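Local structure of uncharacterized protein (Ruminococcus gnavus, 4QAN) at residues A[33-38]-A[155-160]; A[102-107]-A[172-177]; A[118-123]-A[144-149]. The protein is of unknown function but has a cystatin-like fold, divergent within the NTF2-like superfamily, and can bind a magnesium ion. One frame throughout, in Å; residues are numbered along the deposited sequence. Where two conformers were deposited one is given.

Contact 1 of 3, residues A[33-38]-A[155-160]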
ATOM      1  N   TYR A  33      -1.404   8.818 -21.293  1.00 50.38           N
ATOM      2  CA  TYR A  33      -1.433   9.598 -20.063  1.00 47.10           C
ATOM      3  C   TYR A  33      -0.297   9.132 -19.167  1.00 46.80           C
ATOM      4  O   TYR A  33       0.461   9.946 -18.645  1.00 50.74           O
ATOM      5  CB  TYR A  33      -2.785   9.429 -19.354  1.00 46.36           C
ATOM      6  CG  TYR A  33      -2.884  10.109 -17.992  1.00 45.16           C
ATOM      7  CD1 TYR A  33      -2.635   9.407 -16.817  1.00 40.86           C
ATOM      8  CD2 TYR A  33      -3.238  11.458 -17.880  1.00 46.38           C
ATOM      9  CE1 TYR A  33      -2.737  10.031 -15.579  1.00 39.66           C
ATOM     10  CE2 TYR A  33      -3.331  12.085 -16.635  1.00 42.78           C
ATOM     11  CZ  TYR A  33      -3.080  11.369 -15.492  1.00 40.85           C
ATOM     12  OH  TYR A  33      -3.166  12.002 -14.259  1.00 39.40           O
HETATM   13  N   MSE A  34      -0.159   7.823 -19.009  1.00 44.36           N
HETATM   14  CA  MSE A  34       0.888   7.287 -18.135  1.00 44.31           C
HETATM   15  C   MSE A  34       2.239   7.550 -18.737  1.00 44.88           C
HETATM   16  O   MSE A  34       3.178   7.886 -18.023  1.00 46.01           O
HETATM   17  CB  MSE A  34       0.635   5.811 -17.864  1.00 42.79           C
HETATM   18  CG  MSE A  34       1.628   5.186 -16.896  1.00 41.26           C
HETATM   19 SE   MSE A  34       1.448   6.008 -15.128  0.75 37.60          SE
HETATM   20  CE  MSE A  34      -0.311   5.297 -14.616  1.00 41.10           C
ATOM     21  N   LEU A  35       2.356   7.410 -20.050  1.00 47.01           N
ATOM     22  CA  LEU A  35       3.617   7.685 -20.727  1.00 49.64           C
ATOM     23  C   LEU A  35       4.038   9.153 -20.588  1.00 52.37           C
ATOM     24  O   LEU A  35       5.211   9.450 -20.333  1.00 52.59           O
ATOM     25  CB  LEU A  35       3.522   7.300 -22.196  1.00 52.95           C
ATOM     26  CG  LEU A  35       3.427   5.798 -22.462  1.00 52.78           C
ATOM     27  CD1 LEU A  35       3.039   5.552 -23.911  1.00 52.96           C
ATOM     28  CD2 LEU A  35       4.738   5.104 -22.143  1.00 52.13           C
ATOM     29  N   SER A  36       3.087  10.068 -20.759  1.00 53.59           N
ATOM     30  CA  SER A  36       3.339  11.493 -20.515  1.00 52.23           C
ATOM     31  C   SER A  36       3.828  11.761 -19.090  1.00 48.66           C
ATOM     32  O   SER A  36       4.785  12.509 -18.879  1.00 45.82           O
ATOM     33  CB  SER A  36       2.075  12.309 -20.740  1.00 53.98           C
ATOM     34  OG  SER A  36       2.287  13.626 -20.284  1.00 55.08           O
ATOM     35  N   ALA A  37       3.145  11.170 -18.116  1.00 45.82           N
ATOM     36  CA  ALA A  37       3.531  11.329 -16.721  1.00 44.54           C
ATOM     37  C   ALA A  37       4.999  10.981 -16.554  1.00 43.97           C
ATOM     38  O   ALA A  37       5.754  11.761 -15.978  1.00 43.40           O
ATOM     39  CB  ALA A  37       2.676  10.456 -15.822  1.00 44.60           C
ATOM     40  N   LEU A  38       5.390   9.815 -17.078  1.00 45.72           N
ATOM     41  CA  LEU A  38       6.776   9.353 -17.018  1.00 48.75           C
ATOM     42  C   LEU A  38       7.710  10.312 -17.736  1.00 50.97           C
ATOM     43  O   LEU A  38       8.806  10.586 -17.264  1.00 51.87           O
ATOM     44  CB  LEU A  38       6.912   7.957 -17.625  1.00 48.96           C
ATOM     45  CG  LEU A  38       6.277   6.831 -16.804  1.00 46.38           C
ATOM     46  CD1 LEU A  38       5.882   5.658 -17.679  1.00 47.10           C
ATOM     47  CD2 LEU A  38       7.208   6.361 -15.694  1.00 47.29           C
ATOM     48  N   TYR A 155      12.940   1.083 -26.820  1.00 72.70           N
ATOM     49  CA  TYR A 155      12.584   0.101 -25.778  1.00 71.06           C
ATOM     50  C   TYR A 155      11.145  -0.392 -25.941  1.00 69.41           C
ATOM     51  O   TYR A 155      10.302   0.309 -26.508  1.00 70.33           O
ATOM     52  CB  TYR A 155      12.762   0.692 -24.370  1.00 67.03           C
ATOM     53  CG  TYR A 155      14.104   1.343 -24.121  1.00 69.48           C
ATOM     54  CD1 TYR A 155      14.299   2.695 -24.384  1.00 76.93           C
ATOM     55  CD2 TYR A 155      15.174   0.610 -23.624  1.00 70.88           C
ATOM     56  CE1 TYR A 155      15.521   3.300 -24.159  1.00 81.62           C
ATOM     57  CE2 TYR A 155      16.403   1.206 -23.396  1.00 76.05           C
ATOM     58  CZ  TYR A 155      16.569   2.551 -23.663  1.00 82.63           C
ATOM     59  OH  TYR A 155      17.782   3.155 -23.441  1.00 89.49           O
ATOM     60  N   ARG A 156      10.875  -1.605 -25.460  1.00 66.83           N
ATOM     61  CA  ARG A 156       9.510  -2.117 -25.384  1.00 67.12           C
ATOM     62  C   ARG A 156       9.083  -2.128 -23.924  1.00 63.69           C
ATOM     63  O   ARG A 156       9.860  -2.520 -23.050  1.00 66.57           O
ATOM     64  CB  ARG A 156       9.381  -3.527 -25.994  1.00 69.79           C
ATOM     65  CG  ARG A 156       8.003  -4.163 -25.783  1.00 69.26           C
ATOM     66  CD  ARG A 156       7.760  -5.421 -26.610  1.00 72.75           C
ATOM     67  NE  ARG A 156       8.759  -6.464 -26.383  1.00 74.45           N
ATOM     68  CZ  ARG A 156       8.833  -7.235 -25.297  1.00 75.65           C
ATOM     69  NH1 ARG A 156       7.971  -7.101 -24.292  1.00 77.43           N
ATOM     70  NH2 ARG A 156       9.791  -8.148 -25.207  1.00 76.12           N
ATOM     71  N   LEU A 157       7.857  -1.688 -23.658  1.00 59.27           N
ATOM     72  CA  LEU A 157       7.300  -1.762 -22.310  1.00 57.09           C
ATOM     73  C   LEU A 157       6.035  -2.600 -22.353  1.00 55.61           C
ATOM     74  O   LEU A 157       5.415  -2.728 -23.400  1.00 56.16           O
ATOM     75  CB  LEU A 157       6.983  -0.369 -21.771  1.00 57.09           C
ATOM     76  CG  LEU A 157       8.022   0.732 -22.003  1.00 61.95           C
ATOM     77  CD1 LEU A 157       7.396   2.105 -21.823  1.00 64.90           C
ATOM     78  CD2 LEU A 157       9.204   0.559 -21.069  1.00 62.85           C
ATOM     79  N   GLY A 158       5.662  -3.176 -21.214  1.00 52.48           N
ATOM     80  CA  GLY A 158       4.414  -3.919 -21.108  1.00 51.49           C
ATOM     81  C   GLY A 158       3.558  -3.353 -20.000  1.00 49.26           C
ATOM     82  O   GLY A 158       3.926  -3.448 -18.839  1.00 47.96           O
ATOM     83  N   PHE A 159       2.430  -2.741 -20.350  1.00 49.77           N
ATOM     84  CA  PHE A 159       1.462  -2.291 -19.345  1.00 48.73           C
ATOM     85  C   PHE A 159       0.232  -3.201 -19.338  1.00 49.92           C
ATOM     86  O   PHE A 159      -0.251  -3.639 -20.402  1.00 50.46           O
ATOM     87  CB  PHE A 159       0.991  -0.842 -19.597  1.00 49.63           C
ATOM     88  CG  PHE A 159       2.065   0.219 -19.480  1.00 48.31           C
ATOM     89  CD1 PHE A 159       3.357  -0.071 -19.034  1.00 47.21           C
ATOM     90  CD2 PHE A 159       1.755   1.540 -19.777  1.00 49.37           C
ATOM     91  CE1 PHE A 159       4.318   0.921 -18.932  1.00 46.56           C
ATOM     92  CE2 PHE A 159       2.715   2.542 -19.673  1.00 48.59           C
ATOM     93  CZ  PHE A 159       3.996   2.232 -19.250  1.00 47.56           C
ATOM     94  N   THR A 160      -0.280  -3.465 -18.135  1.00 47.70           N
ATOM     95  CA  THR A 160      -1.585  -4.083 -17.960  1.00 49.01           C
ATOM     96  C   THR A 160      -2.621  -2.992 -17.656  1.00 48.24           C
ATOM     97  O   THR A 160      -2.617  -2.391 -16.578  1.00 47.95           O
ATOM     98  CB  THR A 160      -1.578  -5.123 -16.830  1.00 50.17           C
ATOM     99  OG1 THR A 160      -0.537  -6.080 -17.061  1.00 54.72           O
ATOM    100  CG2 THR A 160      -2.921  -5.833 -16.740  1.00 50.80           C
TER
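Phe159, on strand 153-164, pushes its ring against Met34, Leu35 and Leu38 of helix 27-39, the helix that lies across the sheet in this cystatin-like domain. Its CB leaves the strand toward the helix, and CG stands anti to the carbonyl carbon (chi1 -64°), which sends the ring across the space between the two backbones. It is the far side of the ring that meets the helix. CE2 comes first, with CG of Met34, a selenomethionine here, at 4.0 Å and CD2 of Leu35 at 4.1 Å. CZ, the tip, lies 4.2 Å from CD1 of Leu38. All three approach the ring aslant.

Beside it, CD1 of Leu157 meets CD2 of Leu35 at 4.0 Å. That one methyl of Leu35 therefore fills the notch between two side chains that lie two residues apart and so share a face of the strand. Met34 bends away after CG (chi2 65°); its side chain also touches Cys50 and Ala46.

The axes of the two segments are 11.9 Å apart, a gap that needs long apolar side chains: a flat phenyl reaches far, while branched leucines fit around it. No hydrogen bond crosses the interface, so helix and strand are joined here by buried hydrophobic packing, whose strength comes from shape and exclusion of water.

Contact 2 of 3, residues A[102-107]-A[172-177]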
ATOM      1  N   PHE A 102       6.988   3.208 -10.963  1.00 38.97           N
ATOM      2  CA  PHE A 102       7.337   4.467 -11.591  0.75 41.09           C
ATOM      3  C   PHE A 102       8.845   4.713 -11.491  1.00 41.65           C
ATOM      4  O   PHE A 102       9.496   4.997 -12.484  1.00 40.71           O
ATOM      5  CB  PHE A 102       6.558   5.599 -10.936  0.75 40.49           C
ATOM      6  CG  PHE A 102       6.789   6.938 -11.564  0.75 40.92           C
ATOM      7  CD1 PHE A 102       6.074   7.322 -12.684  0.75 40.58           C
ATOM      8  CD2 PHE A 102       7.716   7.824 -11.020  0.75 40.84           C
ATOM      9  CE1 PHE A 102       6.279   8.564 -13.252  0.75 41.45           C
ATOM     10  CE2 PHE A 102       7.928   9.066 -11.581  0.75 40.49           C
ATOM     11  CZ  PHE A 102       7.204   9.437 -12.696  0.75 42.31           C
ATOM     12  N   GLU A 103       9.385   4.587 -10.282  1.00 42.15           N
ATOM     13  CA  GLU A 103      10.817   4.849 -10.056  1.00 44.01           C
ATOM     14  C   GLU A 103      11.702   3.887 -10.845  1.00 45.82           C
ATOM     15  O   GLU A 103      12.672   4.309 -11.486  1.00 45.10           O
ATOM     16  CB  GLU A 103      11.148   4.797  -8.561  1.00 40.53           C
ATOM     17  CG  GLU A 103      10.564   5.965  -7.770  1.00 40.69           C
ATOM     18  CD  GLU A 103      10.750   5.826  -6.260  1.00 42.82           C
ATOM     19  OE1 GLU A 103      11.066   4.722  -5.791  1.00 43.45           O
ATOM     20  OE2 GLU A 103      10.573   6.820  -5.528  1.00 47.05           O
ATOM     21  N   GLU A 104      11.349   2.603 -10.820  1.00 44.64           N
ATOM     22  CA  GLU A 104      12.098   1.589 -11.559  1.00 47.67           C
ATOM     23  C   GLU A 104      12.182   1.907 -13.066  1.00 50.43           C
ATOM     24  O   GLU A 104      13.285   1.940 -13.630  1.00 52.65           O
ATOM     25  CB  GLU A 104      11.492   0.210 -11.337  1.00 48.32           C
ATOM     26  CG  GLU A 104      12.261  -0.911 -12.007  1.00 54.97           C
ATOM     27  CD  GLU A 104      11.710  -2.287 -11.696  1.00 61.70           C
ATOM     28  OE1 GLU A 104      10.896  -2.423 -10.755  1.00 64.80           O
ATOM     29  OE2 GLU A 104      12.106  -3.240 -12.398  1.00 72.53           O
ATOM     30  N   LEU A 105      11.041   2.150 -13.713  1.00 47.22           N
ATOM     31  CA  LEU A 105      11.040   2.488 -15.148  1.00 50.02           C
ATOM     32  C   LEU A 105      11.794   3.779 -15.423  1.00 50.48           C
ATOM     33  O   LEU A 105      12.427   3.915 -16.465  1.00 58.99           O
ATOM     34  CB  LEU A 105       9.618   2.641 -15.701  1.00 53.47           C
ATOM     35  CG  LEU A 105       8.900   1.409 -16.249  1.00 58.68           C
ATOM     36  CD1 LEU A 105       8.575   0.408 -15.144  1.00 60.44           C
ATOM     37  CD2 LEU A 105       7.627   1.842 -16.961  1.00 59.19           C
ATOM     38  N   SER A 106      11.694   4.738 -14.508  1.00 47.83           N
ATOM     39  CA  SER A 106      12.413   6.007 -14.633  1.00 51.61           C
ATOM     40  C   SER A 106      13.921   5.791 -14.522  1.00 53.89           C
ATOM     41  O   SER A 106      14.689   6.552 -15.085  1.00 57.58           O
ATOM     42  CB  SER A 106      11.953   7.007 -13.569  1.00 52.04           C
ATOM     43  OG  SER A 106      10.645   7.492 -13.850  1.00 57.28           O
ATOM     44  N   THR A 107      14.329   4.754 -13.797  1.00 53.42           N
ATOM     45  CA  THR A 107      15.736   4.390 -13.677  1.00 55.26           C
ATOM     46  C   THR A 107      16.173   3.561 -14.877  1.00 55.51           C
ATOM     47  O   THR A 107      17.190   3.849 -15.489  1.00 56.96           O
ATOM     48  CB  THR A 107      15.993   3.586 -12.384  1.00 56.94           C
ATOM     49  OG1 THR A 107      15.903   4.460 -11.262  1.00 60.19           O
ATOM     50  CG2 THR A 107      17.377   2.931 -12.384  1.00 62.96           C
ATOM     51  N   SER A 172      -0.960  -2.102 -14.028  1.00 38.47           N
ATOM     52  CA  SER A 172       0.468  -2.299 -13.832  1.00 39.32           C
ATOM     53  C   SER A 172       1.272  -1.711 -14.967  1.00 39.53           C
ATOM     54  O   SER A 172       0.848  -1.758 -16.120  1.00 44.35           O
ATOM     55  CB  SER A 172       0.787  -3.783 -13.686  1.00 41.65           C
ATOM     56  OG  SER A 172       2.130  -3.983 -13.285  1.00 39.23           O
ATOM     57  N   LEU A 173       2.423  -1.143 -14.620  1.00 40.14           N
ATOM     58  CA  LEU A 173       3.367  -0.569 -15.587  1.00 42.78           C
ATOM     59  C   LEU A 173       4.341  -1.632 -16.090  1.00 43.39           C
ATOM     60  O   LEU A 173       5.252  -1.334 -16.861  1.00 40.92           O
ATOM     61  CB  LEU A 173       4.163   0.575 -14.943  1.00 44.97           C
ATOM     62  CG  LEU A 173       3.482   1.943 -14.935  1.00 50.55           C
ATOM     63  CD1 LEU A 173       2.383   2.035 -13.879  1.00 48.89           C
ATOM     64  CD2 LEU A 173       4.538   3.014 -14.715  1.00 54.20           C
ATOM     65  N   LYS A 174       4.162  -2.850 -15.584  1.00 45.07           N
ATOM     66  CA  LYS A 174       4.895  -4.022 -16.010  1.00 45.10           C
ATOM     67  C   LYS A 174       3.912  -5.177 -16.219  1.00 46.06           C
ATOM     68  O   LYS A 174       2.869  -5.259 -15.568  1.00 48.33           O
ATOM     69  CB  LYS A 174       5.945  -4.373 -14.963  1.00 45.56           C
ATOM     70  CG  LYS A 174       6.922  -3.233 -14.733  1.00 47.79           C
ATOM     71  CD  LYS A 174       8.167  -3.688 -13.992  1.00 49.40           C
ATOM     72  CE  LYS A 174       7.903  -3.933 -12.525  1.00 48.28           C
ATOM     73  NZ  LYS A 174       8.995  -4.745 -11.934  1.00 50.60           N
ATOM     74  N   GLU A 175       4.260  -6.061 -17.138  1.00 48.53           N
ATOM     75  CA  GLU A 175       3.412  -7.180 -17.563  1.00 50.33           C
ATOM     76  C   GLU A 175       2.822  -7.934 -16.378  1.00 46.55           C
ATOM     77  O   GLU A 175       3.482  -8.108 -15.368  1.00 45.61           O
ATOM     78  CB  GLU A 175       4.270  -8.141 -18.377  1.00 54.06           C
ATOM     79  CG  GLU A 175       3.538  -8.952 -19.414  1.00 60.42           C
ATOM     80  CD  GLU A 175       4.516  -9.718 -20.285  1.00 65.06           C
ATOM     81  OE1 GLU A 175       5.281 -10.531 -19.720  1.00 66.01           O
ATOM     82  OE2 GLU A 175       4.532  -9.494 -21.516  1.00 66.67           O
ATOM     83  N   GLY A 176       1.579  -8.382 -16.509  1.00 46.65           N
ATOM     84  CA  GLY A 176       0.924  -9.181 -15.479  1.00 44.51           C
ATOM     85  C   GLY A 176       0.290  -8.343 -14.384  1.00 46.85           C
ATOM     86  O   GLY A 176      -0.110  -7.194 -14.607  1.00 47.01           O
ATOM     87  N   LEU A 177       0.197  -8.929 -13.192  1.00 45.08           N
ATOM     88  CA  LEU A 177      -0.389  -8.271 -12.049  1.00 44.55           C
ATOM     89  C   LEU A 177       0.639  -7.398 -11.358  1.00 43.98           C
ATOM     90  O   LEU A 177       1.830  -7.736 -11.305  1.00 44.97           O
ATOM     91  CB  LEU A 177      -0.914  -9.301 -11.034  1.00 46.76           C
ATOM     92  CG  LEU A 177      -2.113 -10.177 -11.400  1.00 53.52           C
ATOM     93  CD1 LEU A 177      -2.506 -11.021 -10.198  1.00 55.22           C
ATOM     94  CD2 LEU A 177      -3.311  -9.359 -11.880  1.00 55.64           C
TER
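The cystatin-like domain places a long helix, 87-108, beside the loop that leaves strand 167-172, and the two meet through Leu105 and Glu104 on the helix and Leu173 and Lys174 on the loop. The contact has an apolar inner part and a charged outer part. In the inner part, CD2 of Leu105 packs 4.0 Å from CD2 of Leu173, while its other methyl, CD1, lies 4.0 Å from CG of Lys174. Leu105 and Lys174 run past each other in opposite directions, so the lysine offers its aliphatic beginning to the leucine before its amine reaches the polar border. CD2 of Leu173 also comes within 4.4 Å of CA of Phe102; CB of Phe102 points away from the loop, and its side chain touches Leu43 and Ala46.

At the border, Glu104 stretches out from the helix with CG anti to the backbone N (chi1 -177°), and its extended chain carries the carboxylate to Lys174. There NZ donates to OE1 of Glu104 at 3.2 Å, on the syn side but 35° out of the carboxylate plane, with a weaker bond of 3.5 Å from NZ to OE2. The two chains cross at about a right angle. This salt bridge is one part of the amine's setting, since NZ also gives a hydrogen bond to the carbonyl of Ile183. Glutamate and lysine suit this partly exposed border, where long chains can bury their carbons and leave their charges at the edge.

Gln101 bonds both the backbone N of Leu173 and the hydroxyl of Ser172, which probably helps to fix the start of the loop. That same hydroxyl, OG of Ser172, donates in the carbonyl plane to a lone pair of Lys174 O, 2.7 Å away.

Contact 3 of 3, residues A[118-123]-A[144-149]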
ATOM      1  N   LEU A 118       6.431   5.323 -30.321  1.00 72.77           N
ATOM      2  CA  LEU A 118       6.503   4.787 -31.684  1.00 73.98           C
ATOM      3  C   LEU A 118       5.252   3.991 -32.028  1.00 74.79           C
ATOM      4  O   LEU A 118       4.680   4.150 -33.106  1.00 78.60           O
ATOM      5  CB  LEU A 118       7.732   3.896 -31.845  1.00 73.94           C
ATOM      6  CG  LEU A 118       9.061   4.506 -31.395  1.00 75.26           C
ATOM      7  CD1 LEU A 118      10.175   3.483 -31.548  1.00 78.18           C
ATOM      8  CD2 LEU A 118       9.384   5.783 -32.156  1.00 75.56           C
ATOM      9  N   GLU A 119       4.837   3.128 -31.107  1.00 74.01           N
ATOM     10  CA  GLU A 119       3.642   2.318 -31.290  1.00 72.83           C
ATOM     11  C   GLU A 119       3.120   1.795 -29.960  1.00 71.06           C
ATOM     12  O   GLU A 119       3.877   1.592 -29.014  1.00 69.27           O
ATOM     13  CB  GLU A 119       3.948   1.146 -32.226  1.00 74.76           C
ATOM     14  CG  GLU A 119       2.840   0.110 -32.343  1.00 74.78           C
ATOM     15  CD  GLU A 119       3.062  -0.862 -33.483  1.00 77.83           C
ATOM     16  OE1 GLU A 119       4.174  -0.873 -34.059  1.00 78.51           O
ATOM     17  OE2 GLU A 119       2.120  -1.617 -33.802  1.00 78.76           O
ATOM     18  N   ILE A 120       1.810   1.593 -29.908  1.00 72.83           N
ATOM     19  CA  ILE A 120       1.154   0.914 -28.804  1.00 70.72           C
ATOM     20  C   ILE A 120       0.388  -0.240 -29.429  1.00 71.74           C
ATOM     21  O   ILE A 120      -0.521  -0.009 -30.225  1.00 72.64           O
ATOM     22  CB  ILE A 120       0.175   1.857 -28.072  1.00 71.38           C
ATOM     23  CG1 ILE A 120       0.942   2.983 -27.381  1.00 70.98           C
ATOM     24  CG2 ILE A 120      -0.652   1.095 -27.045  1.00 71.62           C
ATOM     25  CD1 ILE A 120       0.057   4.094 -26.860  1.00 72.19           C
ATOM     26  N   ALA A 121       0.756  -1.472 -29.085  1.00 71.03           N
ATOM     27  CA  ALA A 121       0.139  -2.658 -29.687  1.00 72.77           C
ATOM     28  C   ALA A 121      -0.597  -3.491 -28.645  1.00 70.77           C
ATOM     29  O   ALA A 121      -0.109  -3.655 -27.538  1.00 69.91           O
ATOM     30  CB  ALA A 121       1.197  -3.497 -30.383  1.00 73.00           C
ATOM     31  N   GLU A 122      -1.767  -4.016 -29.011  1.00 74.39           N
ATOM     32  CA  GLU A 122      -2.550  -4.877 -28.123  1.00 78.71           C
ATOM     33  C   GLU A 122      -2.055  -6.312 -28.202  1.00 78.95           C
ATOM     34  O   GLU A 122      -2.229  -6.959 -29.219  1.00 82.26           O
ATOM     35  CB  GLU A 122      -4.043  -4.839 -28.483  1.00 88.23           C
ATOM     36  CG  GLU A 122      -4.760  -3.563 -28.057  1.00 94.89           C
ATOM     37  CD  GLU A 122      -6.276  -3.661 -28.156  1.00 99.97           C
ATOM     38  OE1 GLU A 122      -6.846  -4.725 -27.816  1.00102.27           O
ATOM     39  OE2 GLU A 122      -6.901  -2.659 -28.561  1.00103.57           O
ATOM     40  N   LYS A 123      -1.456  -6.811 -27.124  1.00 80.12           N
ATOM     41  CA  LYS A 123      -0.938  -8.187 -27.090  1.00 87.12           C
ATOM     42  C   LYS A 123      -2.064  -9.201 -27.350  1.00 92.44           C
ATOM     43  O   LYS A 123      -3.205  -8.975 -26.953  1.00 96.55           O
ATOM     44  CB  LYS A 123      -0.257  -8.470 -25.747  1.00 85.25           C
ATOM     45  CG  LYS A 123       1.009  -9.296 -25.863  1.00 90.57           C
ATOM     46  CD  LYS A 123       1.697  -9.462 -24.520  1.00 92.04           C
ATOM     47  CE  LYS A 123       1.031 -10.552 -23.700  1.00 95.41           C
ATOM     48  NZ  LYS A 123       1.710 -10.759 -22.392  1.00 93.31           N
ATOM     49  N   LEU A 144      -0.873  -4.502 -23.101  1.00 62.23           N
ATOM     50  CA  LEU A 144      -0.317  -3.737 -24.208  1.00 64.05           C
ATOM     51  C   LEU A 144       1.191  -3.786 -24.221  1.00 61.74           C
ATOM     52  O   LEU A 144       1.835  -3.740 -23.175  1.00 58.23           O
ATOM     53  CB  LEU A 144      -0.775  -2.275 -24.159  1.00 66.19           C
ATOM     54  CG  LEU A 144      -2.284  -2.072 -24.353  1.00 70.38           C
ATOM     55  CD1 LEU A 144      -2.980  -1.923 -23.010  1.00 67.89           C
ATOM     56  CD2 LEU A 144      -2.577  -0.867 -25.233  1.00 72.63           C
ATOM     57  N   GLU A 145       1.735  -3.912 -25.427  1.00 63.31           N
ATOM     58  CA  GLU A 145       3.153  -3.755 -25.678  1.00 64.77           C
ATOM     59  C   GLU A 145       3.357  -2.341 -26.190  1.00 63.65           C
ATOM     60  O   GLU A 145       2.666  -1.907 -27.115  1.00 63.68           O
ATOM     61  CB  GLU A 145       3.619  -4.741 -26.746  1.00 74.03           C
ATOM     62  CG  GLU A 145       3.357  -6.205 -26.433  1.00 78.62           C
ATOM     63  CD  GLU A 145       3.845  -7.120 -27.542  1.00 89.15           C
ATOM     64  OE1 GLU A 145       4.058  -6.633 -28.675  1.00 94.31           O
ATOM     65  OE2 GLU A 145       4.021  -8.329 -27.283  1.00 99.72           O
ATOM     66  N   ILE A 146       4.312  -1.628 -25.604  1.00 59.07           N
ATOM     67  CA  ILE A 146       4.527  -0.225 -25.940  1.00 59.93           C
ATOM     68  C   ILE A 146       5.957  -0.033 -26.429  1.00 61.21           C
ATOM     69  O   ILE A 146       6.903  -0.379 -25.733  1.00 62.31           O
ATOM     70  CB  ILE A 146       4.248   0.671 -24.720  1.00 56.98           C
ATOM     71  CG1 ILE A 146       2.839   0.405 -24.181  1.00 57.06           C
ATOM     72  CG2 ILE A 146       4.406   2.147 -25.058  1.00 55.30           C
ATOM     73  CD1 ILE A 146       2.664   0.827 -22.744  1.00 56.03           C
ATOM     74  N   TYR A 147       6.101   0.511 -27.632  1.00 63.24           N
ATOM     75  CA  TYR A 147       7.414   0.776 -28.206  1.00 65.99           C
ATOM     76  C   TYR A 147       7.699   2.269 -28.128  1.00 66.53           C
ATOM     77  O   TYR A 147       6.977   3.082 -28.706  1.00 70.33           O
ATOM     78  CB  TYR A 147       7.487   0.273 -29.658  1.00 67.80           C
ATOM     79  CG  TYR A 147       7.271  -1.224 -29.764  1.00 67.69           C
ATOM     80  CD1 TYR A 147       8.339  -2.109 -29.665  1.00 68.51           C
ATOM     81  CD2 TYR A 147       5.992  -1.756 -29.925  1.00 68.27           C
ATOM     82  CE1 TYR A 147       8.144  -3.481 -29.741  1.00 70.30           C
ATOM     83  CE2 TYR A 147       5.785  -3.128 -30.000  1.00 69.95           C
ATOM     84  CZ  TYR A 147       6.865  -3.988 -29.908  1.00 71.05           C
ATOM     85  OH  TYR A 147       6.679  -5.352 -29.977  1.00 71.85           O
ATOM     86  N   VAL A 148       8.749   2.621 -27.400  1.00 65.66           N
ATOM     87  CA  VAL A 148       9.158   4.011 -27.263  1.00 66.47           C
ATOM     88  C   VAL A 148      10.602   4.194 -27.707  1.00 68.97           C
ATOM     89  O   VAL A 148      11.310   3.218 -27.935  1.00 69.24           O
ATOM     90  CB  VAL A 148       8.997   4.507 -25.813  1.00 63.57           C
ATOM     91  CG1 VAL A 148       7.553   4.331 -25.358  1.00 61.21           C
ATOM     92  CG2 VAL A 148       9.962   3.793 -24.869  1.00 62.28           C
ATOM     93  N   LYS A 149      11.023   5.453 -27.816  1.00 74.27           N
ATOM     94  CA  LYS A 149      12.371   5.801 -28.260  1.00 76.57           C
ATOM     95  C   LYS A 149      12.985   6.883 -27.373  1.00 78.17           C
ATOM     96  O   LYS A 149      12.334   7.890 -27.087  1.00 76.33           O
ATOM     97  CB  LYS A 149      12.321   6.285 -29.705  1.00 79.23           C
ATOM     98  CG  LYS A 149      13.615   6.907 -30.196  1.00 84.34           C
ATOM     99  CD  LYS A 149      13.475   7.396 -31.621  1.00 88.76           C
ATOM    100  CE  LYS A 149      14.737   8.096 -32.084  1.00 91.68           C
ATOM    101  NZ  LYS A 149      14.574   8.618 -33.464  1.00100.44           N
TER
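A classic beta bulge disturbs the pairing of strands 116-122 and 140-150: Leu118 and Glu119 both face Tyr147, and both give their N-H to its one carbonyl. Leu118 N lies 2.8 Å from Tyr147 O but with a bent N-H...O angle of 143°, whereas Glu119 N, at 3.2 Å from the same oxygen, is straighter and meets a lone pair in the carbonyl plane. Beyond the bulge regular antiparallel pairing resumes. Glu119 and Tyr147 form a hydrogen-bonded pair, closed by Tyr147 N to Glu119 O at 2.8 Å; Ala121 and Glu145 form the next, with a bond in each direction. The Ala121 N to Glu145 O bond is almost linear, at 175°.

The two faces differ in chemistry. One is apolar and buried along Ile120, Leu144 and Ile146, and ends at the exposed Glu122. CG2 of Ile120 and CD2 of Leu144 are neighbours there, modelled 3.3 Å apart, too close to be taken at face value. Beta-branched isoleucine is at home in such a strand, its two branches spreading over the sheet: CG2, anti to the backbone N, goes to Leu144, while CG1 faces CG2 of Ile146.

On the other, partly exposed face stand Glu119, Ala121, Glu145 and Tyr147. The small Ala121 takes little room beside the larger groups. Lys123 lays its carbons across the end of Glu145, with CG 3.5 Å from OE2, while the charged NZ stays 5.9 Å from that oxygen and makes long, weak ion pairs with Glu143 and Glu175 instead.

Leu118 turns its methyls to CB of Lys149 and also meets Met192. Strand 140-150 lies between 116-122 and 153-164, and the latter pairs onward with 167-172 and 187-188; helix 27-39 packs on the apolar face, with Val31 against both Ile120 and Ile146.

Strand 153-164 belongs to contact 1 and borders the other two. Contacts 1 and 3, with centres about 9 Å apart, share the sheet: Leu157 N bonds Ile146 O at 2.6 Å, and Ile146 adds its side chain to the core around Phe159. Contacts 1 and 2, about 8 Å between centres, are stitched by Thr160, whose OG1 probably bonds Gly176 O at 2.7 Å and whose N bonds Ser172 O, while Leu38 packs on Phe102. Contacts 2 and 3, about 14 Å between centres, meet through a weak ion pair, Glu175 with Lys123. Together they tie helices 27-39 and 87-108, the sheet and its loop into one domain, away from Ser360, a magnesium-binding residue with no ion bound here.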